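Long-range contacts in protein-disulfide isomerase (Novosphingobium aromaticivorans, PDB 3GMF), which probably acts as a thioredoxin-fold disulfide isomerase that makes, breaks or reshuffles disulfide bonds in other proteins: residues G6-G11 with S77-L82; K16-E21 with A52-N57; F172-I177 with P190-R195. All coordinates share one frame; numbering follows the deposited sequence.

Interaction 1. Residues G6-G11 with S77-L82; sequences GHHLLG and SRFFTL
His8 lays its imidazole flat on the phenyl ring of Phe79, joining strand 7-10, an outer strand of the thioredoxin-fold sheet, to helix 76-88. This helix belongs to the helical region between strands 51-57 and 171-174, as in DsbA-like proteins. Strand and helix cross at 91°, their axes 9.2 Å apart at closest approach, and the bridging is aromatic and apolar. The stack is face to face: the ring centroids are 3.6 Å apart and the planes only 1° from parallel. ND1 of His8 sits over the middle of the Phe79 ring, while CD1 of Phe79 sits over the middle of the imidazole. A chi1 of 174° swings CG of Phe79 to the far side from its own backbone N and carries the ring to the strand. CB of His8 adds a CH-pi contact to the same face, 4.0 Å from the Phe79 centroid.

A second CH-pi contact is made two residues along the strand, where Leu10 CB lies over one face of Phe80, 4.0 Å from the ring centroid and displaced toward the rim. The other face of Phe80 receives CD2 of Phe79 over its centre, so the ring has Leu10 on one face and Phe79 on the other. The polar component is slight: the backbone oxygen of Leu9 comes close to CE2 of Phe80.

Outside the pair, backbone hydrogen bonds between His8 and Val55 and between Leu10 and Ile53 hold the strand in the sheet. Phe80 also packs on Val55, while Tyr25, Thr71 and His83 also touch Phe79. At the far end of the Phe80 ring, CZ lies 3.6 Å from Leu10 CB on the face side and 3.6 Å from His8 O, which approaches the ring edge.

Interaction 2. Residues K16-E21 with A52-N57; sequences KLRLVE and AIEVRN
Arg18 reaches diagonally across two parallel strands to Glu54, its NH1 3.0 Å from Glu54 OE1. Bends at chi2 and chi3, both 69°, bring the arginine to the extended Glu54 side chain. NH1 donates in the guanidinium plane and meets OE1 nearly along its C-O bond, although the two flat groups are 60° apart. In the conformer described, Arg56 takes the other oxygen side-on: NE, 3.0 Å from Glu54 OE2, and NH2 approach from the same face of the carboxylate. His7 ND1 also bonds to OE2. Val20 CG1 lies over the Arg56 guanidinium, 3.4 Å from its NE. Arg18 NH2 is held by Pro13 O.

On the other face of the sheet, with Leu19 and Val55, Glu21 lays its carboxylate against Ile53 CG2, near the probable CxxC, a position that probably corresponds to the buried acid of DsbA-like proteins. Five backbone hydrogen bonds, from Ala52 N to Leu17 O through to Arg56 N to Glu21 O, set the register of this beta-alpha-beta unit, with helix 28-46 as crossover.

A glutamine in place of Glu54 would probably leave Arg18 and Arg56 without their shared counter-charge. Two arginines round one buried carboxylate would be expected to stabilise its ionised form.

Interaction 3. Residues F172-I177 with P190-R195; sequences FMIDGI and PQILAR
Ile174 overlaps the side of helix 185-196, its CD1 methyl 4.1 Å from Ile192 CG1 and also near the backbone oxygen and CB of Gln191. The two isoleucine side chains cross at about a right angle, so one methyl tip meets the flank of the other side chain. The second branch of Ile174, CG2, faces the aliphatic part of Arg195, 4.3 Å from its CG. Because chi1 of Ile174 (-64°) sets CG1 opposite the carbonyl carbon, one branch goes to Ile192 and the other is left for Arg195.

The hairpin of strands 171-174 and 177-178, with helix 185-196, forms the C-terminal beta-beta-alpha part of the thioredoxin fold. Strand and helix segments run nearly the same way, with 10.6 Å between their axes, and Ile192 continues inward to Leu19 of the neighbouring strand and to Leu41 and Met45 of helix 28-46. The hairpin turns through a type I' turn from Ile174 to Ile177, closed by reciprocal backbone bonds between those two residues; Asp175 and Gly176 at its corners both have positive phi.

From that turn Asp175 reaches out to the bent side chain of Arg195. Its OD2 lies 2.8 Å from NH1 and 2.9 Å from NE of Arg195, a salt bridge in which both nitrogens approach one oxygen. The hydrogen bonds are weak, since both N-H groups point well to one side of the oxygen, and the carboxylate and guanidinium planes are 43° apart. Arg195 has two modelled conformers, so the bridge describes one of them. OD1 of Asp175 takes the backbone N of Arg18, which ties the turn to the neighbouring strand 17-23. The amide of Gln191 bonds through NE2 to Thr182 OG1 and to Ser187 O.

Overall arrangement
All three contacts belong to one thioredoxin-fold sheet, in the strand order 7-10, 51-57, 17-23, 171-174, 177-178. Interaction 2 is the middle: its centre lies about 11 Å from that of interaction 1 and about 10 Å from that of interaction 3, touching both through backbone hydrogen bonds, Leu10 to Ile53 and Val20 to Met173. The outer two, with centres about 20 Å apart, do not touch. Along the chain, interaction 2 is nested within the loop closed by interaction 1, and interaction 3 follows. Thus helix 76-88 at one edge and helix 185-196 near the other are linked through the sheet whose strand 17-23 leads toward the probable CxxC site.

Interaction 1. Residues G6-G11 with S77-L82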
# COMPACT_ATOMS: atom_id res chain seq x y z
N GLY A 6 -7.92 3.94 -3.63
CA GLY A 6 -6.80 2.99 -3.70
C GLY A 6 -5.73 3.36 -4.72
O GLY A 6 -4.79 2.59 -4.90
N HIS A 7 -5.89 4.50 -5.39
CA HIS A 7 -4.84 5.05 -6.29
C HIS A 7 -4.36 6.37 -5.71
O HIS A 7 -5.18 7.21 -5.31
CB HIS A 7 -5.37 5.39 -7.69
CG HIS A 7 -5.94 4.25 -8.47
ND1 HIS A 7 -5.47 3.90 -9.71
CD2 HIS A 7 -6.99 3.43 -8.22
CE1 HIS A 7 -6.19 2.90 -10.20
NE2 HIS A 7 -7.11 2.59 -9.30
N HIS A 8 -3.05 6.58 -5.68
CA HIS A 8 -2.50 7.86 -5.20
C HIS A 8 -1.32 8.29 -6.04
O HIS A 8 -0.43 7.49 -6.32
CB HIS A 8 -2.08 7.74 -3.75
CG HIS A 8 -3.22 7.80 -2.79
ND1 HIS A 8 -3.93 6.69 -2.41
CD2 HIS A 8 -3.79 8.85 -2.15
CE1 HIS A 8 -4.89 7.04 -1.57
NE2 HIS A 8 -4.82 8.35 -1.39
N LEU A 9 -1.30 9.56 -6.44
CA LEU A 9 -0.27 10.01 -7.36
C LEU A 9 0.75 10.92 -6.69
O LEU A 9 0.38 11.91 -6.05
CB LEU A 9 -0.89 10.71 -8.57
CG LEU A 9 0.03 11.07 -9.73
CD1 LEU A 9 0.57 9.84 -10.46
CD2 LEU A 9 -0.75 11.96 -10.69
N LEU A 10 2.02 10.58 -6.85
CA LEU A 10 3.13 11.42 -6.38
C LEU A 10 3.79 12.07 -7.58
O LEU A 10 4.20 11.39 -8.52
CB LEU A 10 4.17 10.59 -5.60
CG LEU A 10 5.29 11.37 -4.91
CD1 LEU A 10 4.73 12.45 -3.99
CD2 LEU A 10 6.23 10.45 -4.12
N GLY A 11 3.85 13.40 -7.57
CA GLY A 11 4.42 14.13 -8.68
C GLY A 11 3.39 14.60 -9.70
O GLY A 11 2.18 14.47 -9.49
N SER A 77 -2.75 14.71 0.98
CA SER A 77 -1.47 15.30 1.39
C SER A 77 -0.81 14.62 2.61
O SER A 77 0.30 15.01 3.00
CB SER A 77 -1.64 16.80 1.64
OG SER A 77 -2.65 17.02 2.62
N ARG A 78 -1.50 13.64 3.19
CA ARG A 78 -0.97 12.86 4.31
C ARG A 78 -0.76 11.39 3.89
O ARG A 78 0.03 10.68 4.53
CB ARG A 78 -1.89 12.99 5.54
CG ARG A 78 -1.64 11.98 6.66
CD ARG A 78 -1.42 12.63 8.03
NE ARG A 78 -1.17 11.63 9.08
CZ ARG A 78 -0.01 11.01 9.28
NH1 ARG A 78 1.04 11.24 8.50
NH2 ARG A 78 0.10 10.12 10.27
N PHE A 79 -1.44 10.95 2.82
CA PHE A 79 -1.30 9.54 2.35
C PHE A 79 0.12 9.06 2.31
O PHE A 79 0.44 8.01 2.88
CB PHE A 79 -1.91 9.31 0.96
CG PHE A 79 -1.65 7.90 0.43
CD1 PHE A 79 -2.42 6.83 0.87
CD2 PHE A 79 -0.61 7.66 -0.48
CE1 PHE A 79 -2.17 5.52 0.41
CE2 PHE A 79 -0.35 6.35 -0.95
CZ PHE A 79 -1.13 5.30 -0.50
N PHE A 80 0.97 9.79 1.58
CA PHE A 80 2.30 9.28 1.27
C PHE A 80 3.19 9.12 2.48
O PHE A 80 3.94 8.14 2.55
CB PHE A 80 2.97 10.08 0.13
CG PHE A 80 2.53 9.63 -1.23
CD1 PHE A 80 3.12 8.52 -1.83
CD2 PHE A 80 1.50 10.29 -1.90
CE1 PHE A 80 2.71 8.09 -3.08
CE2 PHE A 80 1.08 9.85 -3.17
CZ PHE A 80 1.69 8.75 -3.75
N THR A 81 3.10 10.05 3.44
CA THR A 81 3.86 9.91 4.68
C THR A 81 3.40 8.69 5.48
O THR A 81 4.21 7.93 5.98
CB THR A 81 3.83 11.17 5.58
OG1 THR A 81 2.52 11.75 5.57
CG2 THR A 81 4.84 12.18 5.09
N LEU A 82 2.09 8.49 5.54
CA LEU A 82 1.52 7.37 6.29
C LEU A 82 1.78 6.01 5.62
O LEU A 82 2.16 5.04 6.30
CB LEU A 82 0.03 7.61 6.49
CG LEU A 82 -0.64 6.83 7.62
CD1 LEU A 82 0.19 6.86 8.92
CD2 LEU A 82 -2.03 7.37 7.84

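Interaction 2. Residues K16-E21 with A52-N57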
# COMPACT_ATOMS: atom_id res chain seq x y z
N LYS A 16 5.83 12.66 -18.29
CA LYS A 16 5.76 11.63 -19.34
C LYS A 16 5.89 10.19 -18.82
O LYS A 16 5.20 9.30 -19.28
CB LYS A 16 6.74 11.90 -20.49
CG LYS A 16 8.20 12.15 -20.09
CD LYS A 16 9.20 11.51 -21.08
CE LYS A 16 9.24 12.20 -22.45
NZ LYS A 16 8.32 11.58 -23.46
N LEU A 17 6.79 9.98 -17.86
CA LEU A 17 6.96 8.63 -17.31
C LEU A 17 6.01 8.44 -16.13
O LEU A 17 6.13 9.09 -15.09
CB LEU A 17 8.42 8.33 -16.89
CG LEU A 17 8.83 6.84 -16.71
CD1 LEU A 17 10.33 6.72 -16.52
CD2 LEU A 17 8.15 6.14 -15.54
N ARG A 18 5.07 7.52 -16.30
CA ARG A 18 4.16 7.19 -15.21
C ARG A 18 4.47 5.77 -14.72
O ARG A 18 4.25 4.80 -15.46
CB ARG A 18 2.72 7.27 -15.71
CG ARG A 18 1.65 6.90 -14.68
CD ARG A 18 1.54 7.93 -13.57
NE ARG A 18 0.99 9.21 -14.03
CZ ARG A 18 -0.31 9.52 -14.06
NH1 ARG A 18 -1.23 8.66 -13.65
NH2 ARG A 18 -0.69 10.72 -14.49
N LEU A 19 4.98 5.69 -13.49
CA LEU A 19 5.28 4.40 -12.86
C LEU A 19 4.09 4.04 -11.97
O LEU A 19 3.78 4.77 -11.03
CB LEU A 19 6.54 4.52 -11.98
CG LEU A 19 6.87 3.29 -11.11
CD1 LEU A 19 7.16 2.03 -11.98
CD2 LEU A 19 8.00 3.58 -10.14
N VAL A 20 3.46 2.91 -12.26
CA VAL A 20 2.40 2.38 -11.40
C VAL A 20 2.98 1.27 -10.54
O VAL A 20 3.63 0.38 -11.07
CB VAL A 20 1.26 1.80 -12.22
CG1 VAL A 20 0.23 1.12 -11.31
CG2 VAL A 20 0.59 2.92 -13.03
N GLU A 21 2.71 1.31 -9.23
CA GLU A 21 3.23 0.32 -8.27
C GLU A 21 2.02 -0.37 -7.66
O GLU A 21 1.14 0.33 -7.15
CB GLU A 21 3.99 1.01 -7.13
CG GLU A 21 5.17 1.90 -7.56
CD GLU A 21 5.95 2.47 -6.36
OE1 GLU A 21 5.43 2.45 -5.23
OE2 GLU A 21 7.10 2.92 -6.55
N ALA A 52 6.19 10.50 -12.57
CA ALA A 52 5.28 10.50 -11.43
C ALA A 52 5.03 9.04 -11.01
O ALA A 52 5.15 8.14 -11.83
CB ALA A 52 3.98 11.17 -11.79
N ILE A 53 4.66 8.85 -9.75
CA ILE A 53 4.42 7.49 -9.21
C ILE A 53 2.99 7.35 -8.77
O ILE A 53 2.51 8.12 -7.93
CB ILE A 53 5.32 7.16 -8.01
CG1 ILE A 53 6.80 7.36 -8.37
CG2 ILE A 53 5.08 5.70 -7.57
CD1 ILE A 53 7.71 7.41 -7.19
N GLU A 54 2.31 6.36 -9.33
CA GLU A 54 0.95 6.06 -8.96
C GLU A 54 0.96 4.82 -8.08
O GLU A 54 1.25 3.72 -8.56
CB GLU A 54 0.11 5.80 -10.20
CG GLU A 54 -1.34 5.57 -9.92
CD GLU A 54 -2.14 5.46 -11.20
OE1 GLU A 54 -1.74 6.09 -12.21
OE2 GLU A 54 -3.15 4.76 -11.20
N VAL A 55 0.67 4.99 -6.81
CA VAL A 55 0.66 3.88 -5.86
C VAL A 55 -0.73 3.30 -5.83
O VAL A 55 -1.70 4.02 -5.59
CB VAL A 55 1.12 4.34 -4.46
CG1 VAL A 55 0.91 3.23 -3.42
CG2 VAL A 55 2.58 4.75 -4.53
N ARG A 56 -0.81 2.02 -6.12
CA ARG A 56 -2.09 1.33 -5.99
C ARG A 56 -2.03 0.32 -4.86
O ARG A 56 -1.08 -0.48 -4.74
CB ARG A 56 -2.52 0.68 -7.30
CG ARG A 56 -2.72 1.66 -8.45
CD ARG A 56 -3.05 0.89 -9.69
NE ARG A 56 -3.12 1.74 -10.87
CZ ARG A 56 -3.57 1.34 -12.05
NH1 ARG A 56 -4.01 0.10 -12.22
NH2 ARG A 56 -3.58 2.19 -13.06
N ASN A 57 -3.05 0.39 -4.01
CA ASN A 57 -3.17 -0.55 -2.90
C ASN A 57 -3.72 -1.86 -3.43
O ASN A 57 -4.91 -1.99 -3.72
CB ASN A 57 -4.06 0.01 -1.80
CG ASN A 57 -3.52 1.29 -1.21
OD1 ASN A 57 -4.14 2.35 -1.31
ND2 ASN A 57 -2.37 1.20 -0.59

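Interaction 3. Residues F172-I177 with P190-R195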
# COMPACT_ATOMS: atom_id res chain seq x y z
N PHE A 172 4.83 -3.80 -11.12
CA PHE A 172 4.98 -2.46 -11.69
C PHE A 172 4.49 -2.41 -13.12
O PHE A 172 4.62 -3.38 -13.84
CB PHE A 172 6.46 -2.04 -11.63
CG PHE A 172 7.05 -2.14 -10.26
CD1 PHE A 172 6.75 -1.18 -9.30
CD2 PHE A 172 7.89 -3.21 -9.93
CE1 PHE A 172 7.26 -1.30 -8.02
CE2 PHE A 172 8.43 -3.32 -8.63
CZ PHE A 172 8.13 -2.36 -7.70
N MET A 173 3.94 -1.26 -13.50
CA MET A 173 3.75 -0.94 -14.93
C MET A 173 4.42 0.37 -15.29
O MET A 173 4.46 1.31 -14.48
CB MET A 173 2.27 -0.87 -15.40
CG MET A 173 1.18 -1.60 -14.62
SD MET A 173 -0.38 -1.44 -15.62
CE MET A 173 -0.06 -2.63 -16.90
N ILE A 174 4.98 0.44 -16.49
CA ILE A 174 5.48 1.72 -17.00
C ILE A 174 4.74 2.01 -18.29
O ILE A 174 4.67 1.15 -19.19
CB ILE A 174 7.01 1.77 -17.20
CG1 ILE A 174 7.76 1.61 -15.87
CG2 ILE A 174 7.41 3.09 -17.83
CD1 ILE A 174 9.26 1.54 -16.01
N ASP A 175 4.11 3.18 -18.34
CA ASP A 175 3.37 3.64 -19.51
C ASP A 175 2.45 2.54 -20.06
O ASP A 175 2.46 2.25 -21.26
CB ASP A 175 4.34 4.21 -20.57
CG ASP A 175 5.28 5.30 -20.02
OD1 ASP A 175 4.93 5.96 -19.00
OD2 ASP A 175 6.36 5.53 -20.61
N GLY A 176 1.70 1.89 -19.16
CA GLY A 176 0.74 0.84 -19.53
C GLY A 176 1.21 -0.60 -19.73
O GLY A 176 0.39 -1.48 -19.98
N ILE A 177 2.52 -0.84 -19.65
CA ILE A 177 3.07 -2.18 -19.83
C ILE A 177 3.42 -2.75 -18.47
O ILE A 177 4.21 -2.16 -17.73
CB ILE A 177 4.32 -2.17 -20.78
CG1 ILE A 177 3.91 -1.89 -22.23
CG2 ILE A 177 5.12 -3.49 -20.68
CD1 ILE A 177 2.92 -2.89 -22.85
N PRO A 190 16.87 -0.17 -13.50
CA PRO A 190 17.42 -0.01 -14.87
C PRO A 190 16.34 0.29 -15.92
O PRO A 190 16.60 1.00 -16.89
CB PRO A 190 18.11 -1.35 -15.15
CG PRO A 190 18.35 -1.96 -13.78
CD PRO A 190 17.16 -1.52 -12.98
N GLN A 191 15.13 -0.25 -15.73
CA GLN A 191 14.03 0.04 -16.63
C GLN A 191 13.54 1.48 -16.53
O GLN A 191 13.19 2.08 -17.56
CB GLN A 191 12.89 -0.97 -16.46
CG GLN A 191 13.42 -2.39 -16.60
CD GLN A 191 12.34 -3.44 -16.47
OE1 GLN A 191 11.54 -3.65 -17.38
NE2 GLN A 191 12.35 -4.14 -15.33
N ILE A 192 13.56 2.04 -15.32
CA ILE A 192 13.22 3.46 -15.14
C ILE A 192 14.28 4.35 -15.78
O ILE A 192 13.96 5.26 -16.55
CB ILE A 192 13.03 3.80 -13.65
CG1 ILE A 192 11.75 3.13 -13.15
CG2 ILE A 192 13.00 5.35 -13.43
CD1 ILE A 192 11.47 3.34 -11.71
N LEU A 193 15.55 4.09 -15.47
CA LEU A 193 16.65 4.91 -16.02
C LEU A 193 16.73 4.84 -17.55
O LEU A 193 17.01 5.85 -18.20
CB LEU A 193 17.98 4.54 -15.36
CG LEU A 193 18.06 4.77 -13.83
CD1 LEU A 193 19.44 4.40 -13.28
CD2 LEU A 193 17.68 6.20 -13.40
N ALA A 194 16.47 3.66 -18.13
CA ALA A 194 16.45 3.50 -19.60
C ALA A 194 15.43 4.42 -20.26
O ALA A 194 15.71 5.02 -21.32
CB ALA A 194 16.17 2.06 -19.99
N ARG A 195 14.26 4.52 -19.64
CA ARG A 195 13.16 5.38 -20.10
C ARG A 195 13.48 6.86 -19.90
O ARG A 195 13.21 7.70 -20.76
CB ARG A 195 11.88 5.03 -19.32
CG ARG A 195 10.58 4.85 -20.11
CD ARG A 195 10.39 5.83 -21.26
NE ARG A 195 9.07 6.44 -21.24
CZ ARG A 195 8.79 7.61 -20.67
NH1 ARG A 195 7.56 8.08 -20.70
NH2 ARG A 195 9.75 8.32 -20.09